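Local coordinates for protein acetyl xylan esterase (PDB 6AGQ) that probably removes acetyl groups from acetylated xylan and related acetyl esters, as a cold-active serine esterase of the alpha/beta-hydrolase fold, at residues V90-Y95 and L159-A164; R121-V126 and G184-G189; L190-A195 and S260-R265. One frame throughout, in Å; residues are numbered along the deposited sequence.

Contact 1 (V90-Y95 and L159-A164); sequences VKYHGY and LDCIRA
C161 is the first residue of the helical segment to meet the strand, and it does so twice, both times through Y92. Its sulfur lies over one face of the phenol ring, with SG 4.1 Å from the Y92 ring centroid and 28° off the ring normal, a sulfur-aromatic contact; the nearest ring atom is Y92 CE1, 3.7 Å from C161 SG. The carbonyl of the same residue takes the hydroxyl: Y92 OH donates to C161 O at 2.7 Å, arriving bent from the C=O direction and tilted out of the carbonyl plane. Y92 CG stands anti to its own carbonyl carbon (chi1 -59°), which carries the ring out toward the helix; sulfur and hydrogen bond together should limit its rotation. One turn on, A164 places CB at the ring edge, near its plane, and also against V90, whose CG1 is 4.2 Å from A164 CB. The axes of strand 90-92 and helix segment 159-164 run nearly antiparallel, at 159° and 10.1 Å apart at closest. This buried contact joins strand 86-92 to helix 153-170, while L190 and A194 of helix 186-197 and I118 of strand 114-118 also pack on Y92.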
loop_
_atom_site.group_PDB
_atom_site.type_symbol
_atom_site.label_atom_id
_atom_site.label_comp_id
_atom_site.label_asym_id
_atom_site.label_seq_id
_atom_site.Cartn_x
_atom_site.Cartn_y
_atom_site.Cartn_z
ATOM N N VAL A 90 0.150 3.577 39.232
ATOM C CA VAL A 90 1.332 4.043 38.468
ATOM C C VAL A 90 1.172 3.592 37.044
ATOM O O VAL A 90 1.043 2.365 36.735
ATOM C CB VAL A 90 2.652 3.526 39.129
ATOM C CG1 VAL A 90 3.859 3.915 38.313
ATOM C CG2 VAL A 90 2.808 4.107 40.539
ATOM N N LYS A 91 1.164 4.579 36.170
ATOM C CA LYS A 91 1.041 4.369 34.743
ATOM C C LYS A 91 2.415 4.499 33.997
ATOM O O LYS A 91 3.140 5.476 34.158
ATOM C CB LYS A 91 0.067 5.401 34.174
ATOM C CG LYS A 91 -0.077 5.385 32.689
ATOM C CD LYS A 91 -1.272 6.187 32.194
ATOM C CE LYS A 91 -1.371 6.080 30.675
ATOM N NZ LYS A 91 -2.368 7.067 30.165
ATOM N N TYR A 92 2.703 3.563 33.109
ATOM C CA TYR A 92 3.933 3.577 32.289
ATOM C C TYR A 92 3.511 3.624 30.843
ATOM O O TYR A 92 2.469 3.089 30.476
ATOM C CB TYR A 92 4.713 2.323 32.547
ATOM C CG TYR A 92 5.155 2.063 33.983
ATOM C CD1 TYR A 92 5.928 2.943 34.654
ATOM C CD2 TYR A 92 4.814 0.888 34.639
ATOM C CE1 TYR A 92 6.354 2.703 35.944
ATOM C CE2 TYR A 92 5.255 0.628 35.909
ATOM C CZ TYR A 92 6.024 1.560 36.567
ATOM O OH TYR A 92 6.443 1.327 37.863
ATOM N N HIS A 93 4.284 4.242 29.977
ATOM C CA HIS A 93 3.765 4.635 28.690
ATOM C C HIS A 93 4.401 3.798 27.587
ATOM O O HIS A 93 5.375 3.106 27.796
ATOM C CB HIS A 93 3.949 6.133 28.435
ATOM C CG HIS A 93 5.378 6.528 28.257
ATOM N ND1 HIS A 93 6.111 6.209 27.113
ATOM C CD2 HIS A 93 6.191 7.274 29.043
ATOM C CE1 HIS A 93 7.325 6.721 27.239
ATOM N NE2 HIS A 93 7.402 7.360 28.403
ATOM N N GLY A 94 3.796 3.902 26.422
ATOM C CA GLY A 94 4.193 3.178 25.217
ATOM C C GLY A 94 5.448 3.642 24.531
ATOM O O GLY A 94 6.028 4.670 24.844
ATOM N N TYR A 95 5.898 2.845 23.587
ATOM C CA TYR A 95 7.218 3.071 23.002
ATOM C C TYR A 95 7.266 4.370 22.283
ATOM O O TYR A 95 6.504 4.584 21.355
ATOM C CB TYR A 95 7.534 1.950 22.010
ATOM C CG TYR A 95 8.980 1.930 21.533
ATOM C CD1 TYR A 95 9.974 1.434 22.349
ATOM C CD2 TYR A 95 9.324 2.395 20.295
ATOM C CE1 TYR A 95 11.281 1.335 21.915
ATOM C CE2 TYR A 95 10.641 2.336 19.848
ATOM C CZ TYR A 95 11.613 1.775 20.664
ATOM O OH TYR A 95 12.942 1.713 20.295
ATOM N N LEU A 159 14.852 0.132 36.586
ATOM C CA LEU A 159 15.148 0.800 37.870
ATOM C C LEU A 159 14.379 2.108 38.065
ATOM O O LEU A 159 13.949 2.401 39.183
ATOM C CB LEU A 159 16.671 1.067 37.968
ATOM C CG LEU A 159 17.508 -0.188 38.021
ATOM C CD1 LEU A 159 18.984 0.169 38.026
ATOM C CD2 LEU A 159 17.205 -1.093 39.211
ATOM N N ASP A 160 14.283 2.948 37.030
ATOM C CA ASP A 160 13.434 4.192 37.107
ATOM C C ASP A 160 11.986 3.849 37.495
ATOM O O ASP A 160 11.346 4.589 38.265
ATOM C CB ASP A 160 13.358 4.918 35.799
ATOM C CG ASP A 160 14.720 5.408 35.285
ATOM O OD1 ASP A 160 15.669 5.583 36.102
ATOM O OD2 ASP A 160 14.853 5.598 34.020
ATOM N N CYS A 161 11.502 2.701 36.975
ATOM C CA CYS A 161 10.147 2.222 37.171
ATOM C C CYS A 161 9.914 1.737 38.565
ATOM O O CYS A 161 8.788 1.800 39.018
ATOM C CB CYS A 161 9.739 1.139 36.132
ATOM S SG CYS A 161 9.615 1.782 34.428
ATOM N N ILE A 162 10.948 1.176 39.200
ATOM C CA ILE A 162 10.881 0.772 40.616
ATOM C C ILE A 162 10.984 2.017 41.508
ATOM O O ILE A 162 10.326 2.159 42.581
ATOM C CB ILE A 162 12.019 -0.248 40.937
ATOM C CG1 ILE A 162 11.629 -1.647 40.391
ATOM C CG2 ILE A 162 12.366 -0.310 42.447
ATOM C CD1 ILE A 162 12.841 -2.581 40.281
ATOM N N ARG A 163 11.820 2.943 41.063
ATOM C CA ARG A 163 11.919 4.207 41.765
ATOM C C ARG A 163 10.627 5.053 41.703
ATOM O O ARG A 163 10.390 5.828 42.637
ATOM C CB ARG A 163 13.161 4.959 41.285
ATOM C CG ARG A 163 14.418 4.253 41.740
ATOM C CD ARG A 163 15.633 4.701 40.970
ATOM N NE ARG A 163 16.114 5.998 41.445
ATOM C CZ ARG A 163 16.833 6.214 42.536
ATOM N NH1 ARG A 163 17.227 5.206 43.347
ATOM N NH2 ARG A 163 17.195 7.472 42.800
ATOM N N ALA A 164 9.783 4.888 40.681
ATOM C CA ALA A 164 8.418 5.424 40.728
ATOM C C ALA A 164 7.580 4.850 41.893
ATOM O O ALA A 164 6.761 5.519 42.477
ATOM C CB ALA A 164 7.707 5.201 39.408
#

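Contact 2 (R121-V126 and G184-G189); sequences RGQGGV and GSQGGG
Q123 and Q186 face each other amide to amide and exchange two hydrogen bonds, making a closed ring of donors and acceptors. Q186 NE2 donates a hydrogen bond to Q123 OE1 at 3.2 Å, and Q123 NE2 donates one back to Q186 OE1 at 3.1 Å. Both bonds are nearly straight, with N-H...acceptor angles of 172° and 173°, and the two amide planes are only 26° apart. The second bond lies in the carbonyl plane on a lone pair of Q186 OE1, whereas the first reaches Q123 OE1 tilted from its plane. Extended chains beyond CG bring the amides in from opposite directions. Each of the four polar atoms has a further partner: S96 N for Q123 OE1, Y153 OH for Q123 NE2, Y154 OH for Q186 OE1 and the carbonyl of H93 for Q186 NE2. A leucine in place of Q123 would probably leave the Q186 amide without its paired bonds, and S96 N and Y153 OH without this partner. Q186 directly follows S185, whose OG is hydrogen-bonded to H303 NE2; in a strained backbone conformation at the strand-to-helix turn, S185 fits the nucleophile elbow (GxSxG) of alpha/beta-hydrolases and is probably the catalytic serine.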
loop_
_atom_site.group_PDB
_atom_site.type_symbol
_atom_site.label_atom_id
_atom_site.label_comp_id
_atom_site.label_asym_id
_atom_site.label_seq_id
_atom_site.Cartn_x
_atom_site.Cartn_y
_atom_site.Cartn_z
ATOM N N ARG A 121 13.022 7.153 29.959
ATOM C CA ARG A 121 14.187 7.937 29.684
ATOM C C ARG A 121 14.639 8.045 28.198
ATOM O O ARG A 121 14.729 7.069 27.466
ATOM C CB ARG A 121 15.318 7.438 30.570
ATOM C CG ARG A 121 15.642 5.979 30.341
ATOM C CD ARG A 121 17.027 5.682 30.800
ATOM N NE ARG A 121 17.110 5.966 32.224
ATOM C CZ ARG A 121 18.231 6.277 32.860
ATOM N NH1 ARG A 121 18.192 6.467 34.172
ATOM N NH2 ARG A 121 19.387 6.366 32.171
ATOM N N GLY A 122 14.792 9.266 27.703
ATOM C CA GLY A 122 15.214 9.417 26.334
ATOM C C GLY A 122 14.122 9.338 25.308
ATOM O O GLY A 122 14.413 9.528 24.157
ATOM N N GLN A 123 12.868 9.069 25.676
ATOM C CA GLN A 123 11.838 8.947 24.659
ATOM C C GLN A 123 11.143 10.293 24.341
ATOM O O GLN A 123 11.773 11.314 24.463
ATOM C CB GLN A 123 10.910 7.806 24.961
ATOM C CG GLN A 123 11.711 6.519 25.051
ATOM C CD GLN A 123 10.864 5.279 25.173
ATOM O OE1 GLN A 123 9.654 5.338 25.045
ATOM N NE2 GLN A 123 11.504 4.148 25.435
ATOM N N GLY A 124 9.869 10.341 23.977
ATOM C CA GLY A 124 9.318 11.556 23.400
ATOM C C GLY A 124 9.002 12.618 24.416
ATOM O O GLY A 124 8.023 13.341 24.244
ATOM N N GLY A 125 9.850 12.775 25.439
ATOM C CA GLY A 125 9.533 13.668 26.568
ATOM C C GLY A 125 10.677 14.605 26.882
ATOM O O GLY A 125 11.649 14.768 26.077
ATOM N N VAL A 126 10.533 15.258 28.022
ATOM C CA VAL A 126 11.581 16.157 28.536
ATOM C C VAL A 126 12.637 15.374 29.355
ATOM O O VAL A 126 13.582 15.965 29.836
ATOM C CB VAL A 126 10.996 17.362 29.340
ATOM C CG1 VAL A 126 9.899 18.067 28.543
ATOM C CG2 VAL A 126 10.488 16.957 30.710
ATOM N N GLY A 184 0.034 0.238 28.623
ATOM C CA GLY A 184 -0.096 -0.439 27.356
ATOM C C GLY A 184 1.216 -0.595 26.588
ATOM O O GLY A 184 2.034 0.330 26.501
ATOM N N SER A 185 1.384 -1.773 26.010
ATOM C CA SER A 185 2.508 -2.095 25.177
ATOM C C SER A 185 3.881 -2.064 25.873
ATOM O O SER A 185 4.074 -2.834 26.780
ATOM C CB SER A 185 2.483 -1.304 23.905
ATOM O OG SER A 185 3.440 -1.961 23.053
ATOM N N GLN A 186 4.847 -1.240 25.482
ATOM C CA GLN A 186 5.960 -1.033 26.383
ATOM C C GLN A 186 5.459 -0.829 27.847
ATOM O O GLN A 186 6.065 -1.337 28.757
ATOM C CB GLN A 186 6.761 0.177 25.995
ATOM C CG GLN A 186 7.935 0.500 26.912
ATOM C CD GLN A 186 8.720 1.711 26.402
ATOM O OE1 GLN A 186 9.857 1.580 25.981
ATOM N NE2 GLN A 186 8.086 2.893 26.406
ATOM N N GLY A 187 4.418 -0.034 28.025
ATOM C CA GLY A 187 3.855 0.267 29.356
ATOM C C GLY A 187 3.545 -1.001 30.123
ATOM O O GLY A 187 3.757 -1.043 31.305
ATOM N N GLY A 188 2.998 -2.004 29.414
ATOM C CA GLY A 188 2.548 -3.269 29.944
ATOM C C GLY A 188 3.705 -4.122 30.312
ATOM O O GLY A 188 3.708 -4.723 31.373
ATOM N N GLY A 189 4.728 -4.144 29.445
ATOM C CA GLY A 189 6.030 -4.734 29.805
ATOM C C GLY A 189 6.666 -4.131 31.037
ATOM O O GLY A 189 7.181 -4.880 31.917
#

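Contact 3 (L190-A195 and S260-R265); sequences LALAAA and SRIKAR
With I262 CG1 anti to the carbonyl carbon (chi1 -62°) and CD1 extended beyond it (chi2 175°), the isoleucine reaches the helix; L192, turned the same way about chi1 (-68°), brings CD2 to meet it. The two side chains cross at about a right angle, and L192 CD2 lies 3.6 Å from I262 CD1. That same methyl also rests on the backbone, with I262 CD1 3.6 Å from L192 O. One turn along, A195 turns its CB toward the loop, where A195 CB is 4.0 Å from I262 CG1; I262 CG2 touches this methyl too, so both branches of the isoleucine meet the alanine. Polar contact here is made through water. Water 1 donates to A195 O at 2.9 Å and accepts from A264 N at 3.1 Å, bridging the helix carbonyl to the loop. A second water lies 2.7 Å from A195 O and also close to R261 O, between the same two segments. The R261 side chain turns elsewhere, to N20 and D25. L289 adds to the apolar cover of I262. The contact joins helix 186-197, which follows the probable nucleophile elbow, to the loop between helix 255-259 and central-sheet strand 265-271, consistent with the alpha/beta-hydrolase fold.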
loop_
_atom_site.group_PDB
_atom_site.type_symbol
_atom_site.label_atom_id
_atom_site.label_comp_id
_atom_site.label_asym_id
_atom_site.label_seq_id
_atom_site.Cartn_x
_atom_site.Cartn_y
_atom_site.Cartn_z
ATOM N N LEU A 190 6.678 -2.785 31.127
ATOM C CA LEU A 190 7.172 -2.126 32.337
ATOM C C LEU A 190 6.381 -2.454 33.586
ATOM O O LEU A 190 6.991 -2.500 34.640
ATOM C CB LEU A 190 7.307 -0.542 32.243
ATOM C CG LEU A 190 8.155 -0.091 31.012
ATOM C CD1 LEU A 190 8.384 1.404 30.874
ATOM C CD2 LEU A 190 9.494 -0.817 31.021
ATOM N N ALA A 191 5.056 -2.572 33.518
ATOM C CA ALA A 191 4.280 -2.969 34.699
ATOM C C ALA A 191 4.548 -4.442 35.078
ATOM O O ALA A 191 4.481 -4.771 36.269
ATOM C CB ALA A 191 2.780 -2.797 34.498
ATOM N N LEU A 192 4.783 -5.331 34.130
ATOM C CA LEU A 192 5.179 -6.724 34.512
ATOM C C LEU A 192 6.573 -6.686 35.208
ATOM O O LEU A 192 6.823 -7.428 36.170
ATOM C CB LEU A 192 5.229 -7.673 33.288
ATOM C CG LEU A 192 3.920 -8.043 32.585
ATOM C CD1 LEU A 192 4.199 -8.931 31.380
ATOM C CD2 LEU A 192 2.953 -8.759 33.499
ATOM N N ALA A 193 7.466 -5.801 34.739
ATOM C CA ALA A 193 8.795 -5.631 35.371
ATOM C C ALA A 193 8.648 -5.105 36.809
ATOM O O ALA A 193 9.322 -5.535 37.737
ATOM C CB ALA A 193 9.657 -4.666 34.563
ATOM N N ALA A 194 7.824 -4.118 36.971
ATOM C CA ALA A 194 7.673 -3.487 38.273
ATOM C C ALA A 194 7.136 -4.464 39.273
ATOM O O ALA A 194 7.667 -4.583 40.362
ATOM C CB ALA A 194 6.760 -2.314 38.190
ATOM N N ALA A 195 6.104 -5.186 38.874
ATOM C CA ALA A 195 5.510 -6.200 39.719
ATOM C C ALA A 195 6.391 -7.441 39.889
ATOM O O ALA A 195 6.303 -8.140 40.883
ATOM C CB ALA A 195 4.169 -6.592 39.154
ATOM N N SER A 260 6.892 -14.848 36.068
ATOM C CA SER A 260 7.161 -15.999 36.949
ATOM C C SER A 260 7.417 -15.571 38.426
ATOM O O SER A 260 7.358 -16.385 39.322
ATOM C CB SER A 260 8.370 -16.731 36.359
ATOM O OG SER A 260 9.087 -17.365 37.353
ATOM N N ARG A 261 7.748 -14.293 38.657
ATOM C CA ARG A 261 7.961 -13.760 40.023
ATOM C C ARG A 261 6.879 -12.799 40.535
ATOM O O ARG A 261 7.037 -12.286 41.616
ATOM C CB ARG A 261 9.338 -13.097 40.093
ATOM C CG ARG A 261 10.480 -14.093 39.912
ATOM C CD ARG A 261 11.421 -13.631 38.832
ATOM N NE ARG A 261 12.645 -14.402 38.853
ATOM C CZ ARG A 261 13.047 -15.278 37.934
ATOM N NH1 ARG A 261 12.324 -15.538 36.853
ATOM N NH2 ARG A 261 14.229 -15.895 38.092
ATOM N N ILE A 262 5.826 -12.543 39.749
ATOM C CA ILE A 262 4.682 -11.716 40.125
ATOM C C ILE A 262 3.712 -12.479 40.999
ATOM O O ILE A 262 3.204 -13.524 40.568
ATOM C CB ILE A 262 3.906 -11.206 38.876
ATOM C CG1 ILE A 262 4.828 -10.326 38.018
ATOM C CG2 ILE A 262 2.652 -10.434 39.272
ATOM C CD1 ILE A 262 4.257 -9.850 36.723
ATOM N N LYS A 263 3.446 -11.960 42.196
ATOM C CA LYS A 263 2.388 -12.504 43.128
ATOM C C LYS A 263 1.132 -11.638 43.249
ATOM O O LYS A 263 0.099 -12.083 43.773
ATOM C CB LYS A 263 2.934 -12.676 44.554
ATOM C CG LYS A 263 3.790 -13.911 44.792
ATOM C CD LYS A 263 5.288 -13.603 44.876
ATOM C CE LYS A 263 6.012 -14.495 45.897
ATOM N NZ LYS A 263 5.689 -15.937 45.700
ATOM N N ALA A 264 1.255 -10.386 42.819
ATOM C CA ALA A 264 0.137 -9.527 42.528
ATOM C C ALA A 264 -0.926 -10.227 41.691
ATOM O O ALA A 264 -0.630 -11.070 40.873
ATOM C CB ALA A 264 0.629 -8.210 41.818
ATOM N N ARG A 265 -2.174 -9.850 41.941
ATOM C CA ARG A 265 -3.323 -10.194 41.118
ATOM C C ARG A 265 -3.244 -9.408 39.826
ATOM O O ARG A 265 -3.023 -8.218 39.895
ATOM C CB ARG A 265 -4.635 -9.861 41.880
ATOM C CG ARG A 265 -5.890 -10.092 41.061
ATOM C CD ARG A 265 -7.188 -9.748 41.810
ATOM N NE ARG A 265 -7.219 -10.370 43.119
ATOM C CZ ARG A 265 -7.701 -11.583 43.416
ATOM N NH1 ARG A 265 -8.293 -12.378 42.509
ATOM N NH2 ARG A 265 -7.653 -11.979 44.696
HETATM O O HOH W 1 4.100 -9.368 42.342
HETATM O O HOH W 2 7.234 -9.839 42.782
#

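From the N terminus, strand 86-92 opens contact 1, which closes when helix 153-170 packs back on it. Contact 2 opens inside that span, at the loop 121-126, and closes only at 184-189, so the two cross rather than nest. They also touch: D160 OD2 forms a salt bridge with R121 NE at 2.9 Å, and their centres are 8 Å apart. Contact 3 begins where contact 2 ends, on the same helix 186-197, and closes a span of 64 residues at 260-265; it is in series with both. Contact 1 ties strand 86-92 to helix 153-170, contacts 2 and 3 tie helix 186-197 to the loops at 121-126 and 260-265, and Y92, packing on A191, links contact 1 to contact 3.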